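PDB 4E9X: multicopper oxidase from Uncultured bacterium, which probably oxidises its substrates one electron at a time at a mononuclear copper and passes the electrons to a copper cluster that reduces dioxygen to water. Local coordinates for residues Ile270-Tyr275 with Tyr284-Lys289; Asp22-Gly27 with Val151-Gly156. One frame throughout, in Å; residues are numbered along the deposited sequence.

Contact 1 of 2, residues Ile270-Tyr275 with Tyr284-Lys289; sequences ITVIEY and YVWKDK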
loop_
_atom_site.group_PDB
_atom_site.type_symbol
_atom_site.label_atom_id
_atom_site.label_comp_id
_atom_site.label_asym_id
_atom_site.label_seq_id
_atom_site.Cartn_x
_atom_site.Cartn_y
_atom_site.Cartn_z
ATOM N N ILE A 270 1.071 -14.732 -11.785
ATOM C CA ILE A 270 0.114 -15.793 -11.493
ATOM C C ILE A 270 0.849 -17.139 -11.445
ATOM O O ILE A 270 1.583 -17.427 -12.402
ATOM C CB ILE A 270 -0.973 -15.880 -12.581
ATOM C CG1 ILE A 270 -1.721 -14.577 -12.790
ATOM C CG2 ILE A 270 -1.910 -17.069 -12.285
ATOM C CD1 ILE A 270 -2.663 -14.567 -13.986
ATOM N N THR A 271 0.617 -17.937 -10.415
ATOM C CA THR A 271 1.006 -19.326 -10.416
ATOM C C THR A 271 -0.208 -20.143 -9.979
ATOM O O THR A 271 -1.299 -19.569 -9.758
ATOM C CB THR A 271 2.252 -19.562 -9.543
ATOM O OG1 THR A 271 2.607 -20.972 -9.639
ATOM C CG2 THR A 271 2.019 -19.219 -8.089
ATOM N N VAL A 272 -0.038 -21.459 -9.908
ATOM C CA VAL A 272 -1.097 -22.352 -9.399
ATOM C C VAL A 272 -0.435 -23.259 -8.382
ATOM O O VAL A 272 0.648 -23.848 -8.670
ATOM C CB VAL A 272 -1.683 -23.195 -10.537
ATOM C CG1 VAL A 272 -2.759 -24.146 -10.044
ATOM C CG2 VAL A 272 -2.223 -22.301 -11.628
ATOM N N ILE A 273 -1.036 -23.363 -7.201
ATOM C CA ILE A 273 -0.658 -24.401 -6.228
ATOM C C ILE A 273 -1.292 -25.666 -6.755
ATOM O O ILE A 273 -2.531 -25.822 -6.670
ATOM C CB ILE A 273 -1.141 -24.049 -4.828
ATOM C CG1 ILE A 273 -0.556 -22.656 -4.411
ATOM C CG2 ILE A 273 -0.754 -25.155 -3.884
ATOM C CD1 ILE A 273 -1.293 -22.071 -3.224
ATOM N N GLU A 274 -0.468 -26.556 -7.307
ATOM C CA GLU A 274 -0.929 -27.813 -7.906
ATOM C C GLU A 274 -0.620 -28.923 -6.932
ATOM O O GLU A 274 0.560 -29.196 -6.648
ATOM C CB GLU A 274 -0.140 -28.096 -9.176
ATOM C CG GLU A 274 -0.499 -27.193 -10.386
ATOM C CD GLU A 274 0.305 -27.594 -11.596
ATOM O OE1 GLU A 274 1.238 -28.436 -11.504
ATOM O OE2 GLU A 274 0.038 -27.022 -12.664
ATOM N N TYR A 275 -1.654 -29.595 -6.428
ATOM C CA TYR A 275 -1.369 -30.750 -5.568
ATOM C C TYR A 275 -1.178 -32.022 -6.407
ATOM O O TYR A 275 -1.945 -32.296 -7.365
ATOM C CB TYR A 275 -2.479 -31.021 -4.570
ATOM C CG TYR A 275 -2.580 -30.097 -3.353
ATOM C CD1 TYR A 275 -2.956 -28.742 -3.479
ATOM C CD2 TYR A 275 -2.351 -30.612 -2.101
ATOM C CE1 TYR A 275 -3.046 -27.954 -2.330
ATOM C CE2 TYR A 275 -2.478 -29.869 -0.960
ATOM C CZ TYR A 275 -2.817 -28.521 -1.077
ATOM O OH TYR A 275 -2.971 -27.794 0.067
ATOM N N TYR A 284 -7.329 -28.176 -18.458
ATOM C CA TYR A 284 -6.459 -27.408 -17.541
ATOM C C TYR A 284 -5.405 -26.652 -18.314
ATOM O O TYR A 284 -4.670 -27.215 -19.139
ATOM C CB TYR A 284 -5.806 -28.362 -16.513
ATOM C CG TYR A 284 -4.809 -27.681 -15.589
ATOM C CD1 TYR A 284 -5.151 -26.462 -14.971
ATOM C CD2 TYR A 284 -3.547 -28.205 -15.307
ATOM C CE1 TYR A 284 -4.259 -25.850 -14.134
ATOM C CE2 TYR A 284 -2.652 -27.584 -14.475
ATOM C CZ TYR A 284 -3.023 -26.377 -13.886
ATOM O OH TYR A 284 -2.145 -25.741 -13.040
ATOM N N VAL A 285 -5.282 -25.364 -18.025
ATOM C CA VAL A 285 -4.373 -24.506 -18.780
ATOM C C VAL A 285 -2.926 -25.021 -18.772
ATOM O O VAL A 285 -2.207 -24.883 -19.768
ATOM C CB VAL A 285 -4.449 -23.045 -18.285
ATOM C CG1 VAL A 285 -3.900 -22.914 -16.852
ATOM C CG2 VAL A 285 -3.660 -22.069 -19.147
ATOM N N TRP A 286 -2.514 -25.645 -17.699
ATOM C CA TRP A 286 -1.109 -26.076 -17.574
ATOM C C TRP A 286 -0.971 -27.573 -17.663
ATOM O O TRP A 286 0.021 -28.161 -17.174
ATOM C CB TRP A 286 -0.539 -25.449 -16.306
ATOM C CG TRP A 286 0.163 -24.132 -16.516
ATOM C CD1 TRP A 286 0.471 -23.507 -17.674
ATOM C CD2 TRP A 286 0.654 -23.289 -15.453
ATOM N NE1 TRP A 286 1.140 -22.293 -17.455
ATOM C CE2 TRP A 286 1.250 -22.151 -16.083
ATOM C CE3 TRP A 286 0.613 -23.385 -14.053
ATOM C CZ2 TRP A 286 1.830 -21.122 -15.317
ATOM C CZ3 TRP A 286 1.201 -22.363 -13.311
ATOM C CH2 TRP A 286 1.797 -21.256 -13.931
ATOM N N LYS A 287 -1.911 -28.250 -18.315
ATOM C CA LYS A 287 -1.721 -29.691 -18.543
ATOM C C LYS A 287 -0.455 -29.928 -19.365
ATOM O O LYS A 287 -0.170 -29.197 -20.319
ATOM C CB LYS A 287 -2.963 -30.251 -19.244
ATOM C CG LYS A 287 -2.793 -31.687 -19.724
ATOM C CD LYS A 287 -3.932 -32.077 -20.645
ATOM C CE LYS A 287 -3.632 -33.452 -21.216
ATOM N NZ LYS A 287 -3.061 -34.396 -20.201
ATOM N N ASP A 288 0.389 -30.887 -19.055
ATOM C CA ASP A 288 1.616 -30.978 -19.906
ATOM C C ASP A 288 2.549 -29.781 -19.966
ATOM O O ASP A 288 3.375 -29.535 -20.865
ATOM C CB ASP A 288 1.276 -31.329 -21.381
ATOM C CG ASP A 288 0.579 -32.661 -21.450
ATOM O OD1 ASP A 288 1.056 -33.597 -20.760
ATOM O OD2 ASP A 288 -0.420 -32.765 -22.190
ATOM N N LYS A 289 2.525 -28.922 -18.970
ATOM C CA LYS A 289 3.537 -27.844 -18.810
ATOM C C LYS A 289 4.941 -28.356 -18.884
ATOM O O LYS A 289 5.242 -29.401 -18.293
ATOM C CB LYS A 289 3.275 -27.259 -17.426
ATOM C CG LYS A 289 4.173 -26.113 -16.991
ATOM C CD LYS A 289 4.121 -24.925 -17.996
ATOM C CE LYS A 289 4.497 -23.687 -17.224
ATOM N NZ LYS A 289 4.537 -22.509 -18.134
HETATM O O HOH W 1 1.193 -28.501 -14.603
#
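Tyr-284 and Glu-274 meet through their polar ends, the phenol OH donating a hydrogen bond of 2.6 Å to OE2 of the carboxylate. OE2 receives it on its anti lone pair, the one turned away from OE1, and lies at the edge of the phenol ring, with the carboxylate and ring planes 63° apart. Glu-274 gets there with CG anti to its carbonyl carbon (chi1 -73°) and the chain extended beyond, which carries the acid straight out from strand 270-275. Val-272, two residues earlier on the strand, touches both aromatic side chains. Its CG1 comes within 3.4 Å of Tyr-284 OH, while CG2 sits 3.8 Å from CZ3 of Trp-286. The indole and this valine lie alongside each other, pointing opposite ways, and the far corner of the indole continues along the strand until CH2 is 4.1 Å from Thr-271 CA. The loop is folded to present both rings: a type I turn runs from Tyr-284 to Lys-287 and lays Trp-286 N 3.5 Å above the centre of the phenol ring. Opposite charge reaches Glu-274 through OE1, which forms a salt bridge with Arg-182 of the adjoining strand. A buried carboxylate with an arginine on OE1, and on OE2 both a phenol and a water that also donates to Trp-286 O, is likely to stay ionised, and it ties the loop to strand 270-275, next to the outermost strand of its sheet.

Contact 2 of 2, residues Asp22-Gly27 with Val151-Gly156; sequences DYKVFG and VADKYG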
loop_
_atom_site.group_PDB
_atom_site.type_symbol
_atom_site.label_atom_id
_atom_site.label_comp_id
_atom_site.label_asym_id
_atom_site.label_seq_id
_atom_site.Cartn_x
_atom_site.Cartn_y
_atom_site.Cartn_z
ATOM N N ASP A 22 10.518 -9.680 -25.138
ATOM C CA ASP A 22 11.934 -9.898 -24.832
ATOM C C ASP A 22 12.497 -8.615 -24.234
ATOM O O ASP A 22 12.162 -7.544 -24.754
ATOM C CB ASP A 22 12.669 -10.232 -26.137
ATOM C CG ASP A 22 12.102 -11.576 -26.621
ATOM O OD1 ASP A 22 11.954 -12.501 -25.818
ATOM O OD2 ASP A 22 11.769 -11.656 -27.828
ATOM N N TYR A 23 13.307 -8.673 -23.207
ATOM C CA TYR A 23 13.672 -7.469 -22.465
ATOM C C TYR A 23 15.175 -7.452 -22.234
ATOM O O TYR A 23 15.738 -8.440 -21.755
ATOM C CB TYR A 23 12.889 -7.452 -21.141
ATOM C CG TYR A 23 12.502 -6.048 -20.704
ATOM C CD1 TYR A 23 11.213 -5.580 -20.994
ATOM C CD2 TYR A 23 13.343 -5.188 -20.019
ATOM C CE1 TYR A 23 10.756 -4.325 -20.652
ATOM C CE2 TYR A 23 12.912 -3.908 -19.662
ATOM C CZ TYR A 23 11.647 -3.487 -19.975
ATOM O OH TYR A 23 11.227 -2.218 -19.577
ATOM N N LYS A 24 15.851 -6.363 -22.565
ATOM C CA LYS A 24 17.273 -6.180 -22.274
ATOM C C LYS A 24 17.447 -5.849 -20.804
ATOM O O LYS A 24 16.830 -4.919 -20.274
ATOM C CB LYS A 24 17.882 -5.070 -23.128
ATOM C CG LYS A 24 17.986 -5.406 -24.616
ATOM C CD LYS A 24 18.964 -4.436 -25.252
ATOM C CE LYS A 24 19.456 -4.807 -26.623
ATOM N NZ LYS A 24 19.208 -6.092 -27.259
ATOM N N VAL A 25 18.283 -6.619 -20.128
ATOM C CA VAL A 25 18.466 -6.512 -18.705
ATOM C C VAL A 25 19.959 -6.507 -18.379
ATOM O O VAL A 25 20.800 -6.837 -19.219
ATOM C CB VAL A 25 17.767 -7.636 -17.913
ATOM C CG1 VAL A 25 16.216 -7.489 -18.135
ATOM C CG2 VAL A 25 18.277 -9.015 -18.266
ATOM N N PHE A 26 20.319 -6.124 -17.167
ATOM C CA PHE A 26 21.660 -6.259 -16.638
ATOM C C PHE A 26 21.630 -7.367 -15.581
ATOM O O PHE A 26 21.408 -7.121 -14.414
ATOM C CB PHE A 26 22.136 -4.940 -16.030
ATOM C CG PHE A 26 22.300 -3.797 -17.020
ATOM C CD1 PHE A 26 23.152 -3.886 -18.110
ATOM C CD2 PHE A 26 21.578 -2.623 -16.814
ATOM C CE1 PHE A 26 23.325 -2.812 -18.987
ATOM C CE2 PHE A 26 21.743 -1.550 -17.689
ATOM C CZ PHE A 26 22.633 -1.661 -18.752
ATOM N N GLY A 27 21.816 -8.600 -16.029
ATOM C CA GLY A 27 21.586 -9.733 -15.119
ATOM C C GLY A 27 22.838 -10.074 -14.363
ATOM O O GLY A 27 23.926 -10.275 -14.928
ATOM N N VAL A 151 10.551 0.514 -23.342
ATOM C CA VAL A 151 12.026 0.610 -23.212
ATOM C C VAL A 151 12.672 -0.753 -23.159
ATOM O O VAL A 151 13.837 -0.875 -22.705
ATOM C CB VAL A 151 12.420 1.465 -21.992
ATOM C CG1 VAL A 151 11.789 2.836 -22.232
ATOM C CG2 VAL A 151 12.015 0.853 -20.636
ATOM N N ALA A 152 11.985 -1.788 -23.622
ATOM C CA ALA A 152 12.566 -3.127 -23.569
ATOM C C ALA A 152 13.914 -3.235 -24.250
ATOM O O ALA A 152 14.781 -4.032 -23.836
ATOM C CB ALA A 152 11.590 -4.141 -24.208
ATOM N N ASP A 153 14.078 -2.519 -25.352
ATOM C CA ASP A 153 15.234 -2.795 -26.235
ATOM C C ASP A 153 16.314 -1.732 -26.085
ATOM O O ASP A 153 17.193 -1.654 -26.969
ATOM C CB ASP A 153 14.888 -2.851 -27.720
ATOM C CG ASP A 153 15.913 -3.520 -28.633
ATOM O OD1 ASP A 153 16.834 -4.243 -28.176
ATOM O OD2 ASP A 153 15.826 -3.328 -29.891
ATOM N N LYS A 154 16.253 -0.876 -25.047
ATOM C CA LYS A 154 17.199 0.249 -25.018
ATOM C C LYS A 154 17.540 0.642 -23.600
ATOM O O LYS A 154 16.852 1.309 -22.841
ATOM C CB LYS A 154 16.602 1.430 -25.806
ATOM C CG LYS A 154 15.295 1.911 -25.161
ATOM C CD LYS A 154 14.146 1.930 -26.151
ATOM C CE LYS A 154 13.792 3.385 -26.463
ATOM N NZ LYS A 154 13.484 3.626 -27.916
ATOM N N TYR A 155 18.717 0.178 -23.242
ATOM C CA TYR A 155 19.302 0.591 -21.992
ATOM C C TYR A 155 19.430 2.111 -21.922
ATOM O O TYR A 155 19.632 2.815 -22.949
ATOM C CB TYR A 155 20.696 -0.044 -21.934
ATOM C CG TYR A 155 20.821 -1.543 -21.775
ATOM C CD1 TYR A 155 20.139 -2.264 -20.818
ATOM C CD2 TYR A 155 21.671 -2.279 -22.616
ATOM C CE1 TYR A 155 20.330 -3.616 -20.760
ATOM C CE2 TYR A 155 21.869 -3.627 -22.570
ATOM C CZ TYR A 155 21.178 -4.319 -21.600
ATOM O OH TYR A 155 21.329 -5.690 -21.506
ATOM N N GLY A 156 19.345 2.660 -20.701
ATOM C CA GLY A 156 19.458 4.082 -20.513
ATOM C C GLY A 156 18.178 4.852 -20.370
ATOM O O GLY A 156 18.243 6.062 -20.081
#
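Tyr-155 is sandwiched: Phe-26 lies against one face of its ring, the aliphatic part of Lys-24 against the opposite face, and Val-25 O at the edge. The two aromatic rings form an offset stack, centroids 4.1 Å apart and planes inclined by 13°, in which Phe-26 CZ comes within 3.3 Å of Tyr-155 CD1. On the other side Lys-24 CB makes a CH-pi contact, 4.0 Å from the centroid of the Tyr-155 ring. The phenol OH donates to Val-25 O over 2.6 Å, approaching from above the carbonyl plane, 44° out of it. A second flat group, the ring of Tyr-23, has Ala-152 CA over its centre, 3.7 Å from the centroid, and Val-151 CG2 touches its hydroxyl, which is hydrogen-bonded to Glu-148 O. Strand 21-28 belongs to the first of two cupredoxin-type domains, whereas 151-156 is a loop of the second, so these rings help to close the interdomain seam. The seam runs close to a copper site: Phe-26 also packs on His-57, His-112 and Met-118, three ligands of the mononuclear copper. An alanine in place of Tyr-155 would probably uncover one face of Phe-26 beside those ligands and leave Val-25 O without its phenol donor. Backbone and charge fasten the other end of the loop. Lys-24 N donates to Ala-152 O, and the lysine chain, bent at its last torsion, brings NZ to 3.1 Å from Asp-153 OD1 in a salt bridge. Asp-153 reaches back to it with CG anti to its own backbone N, chi1 -163°.

How the contacts relate
Both segments of contact 2 precede those of contact 1 in the sequence, and the centres of the two contacts lie 29 Å apart, with nearest atoms about 15 Å apart. They share no sheet. Contact 2 spans the chain's two multicopper oxidase domains, packing strand 21-28 of the first against the loop between strands 138-147 and 167-170 of the second. Contact 1 is local, folding the loop that follows strand 270-275 back onto that strand, and it borders a second subunit, whose Val-78 packs on Val-272. One contact thus joins domains within a chain near the mononuclear copper, while the other shapes a surface used between chains, consistent with the three-subunit assembly of two-domain oxidases.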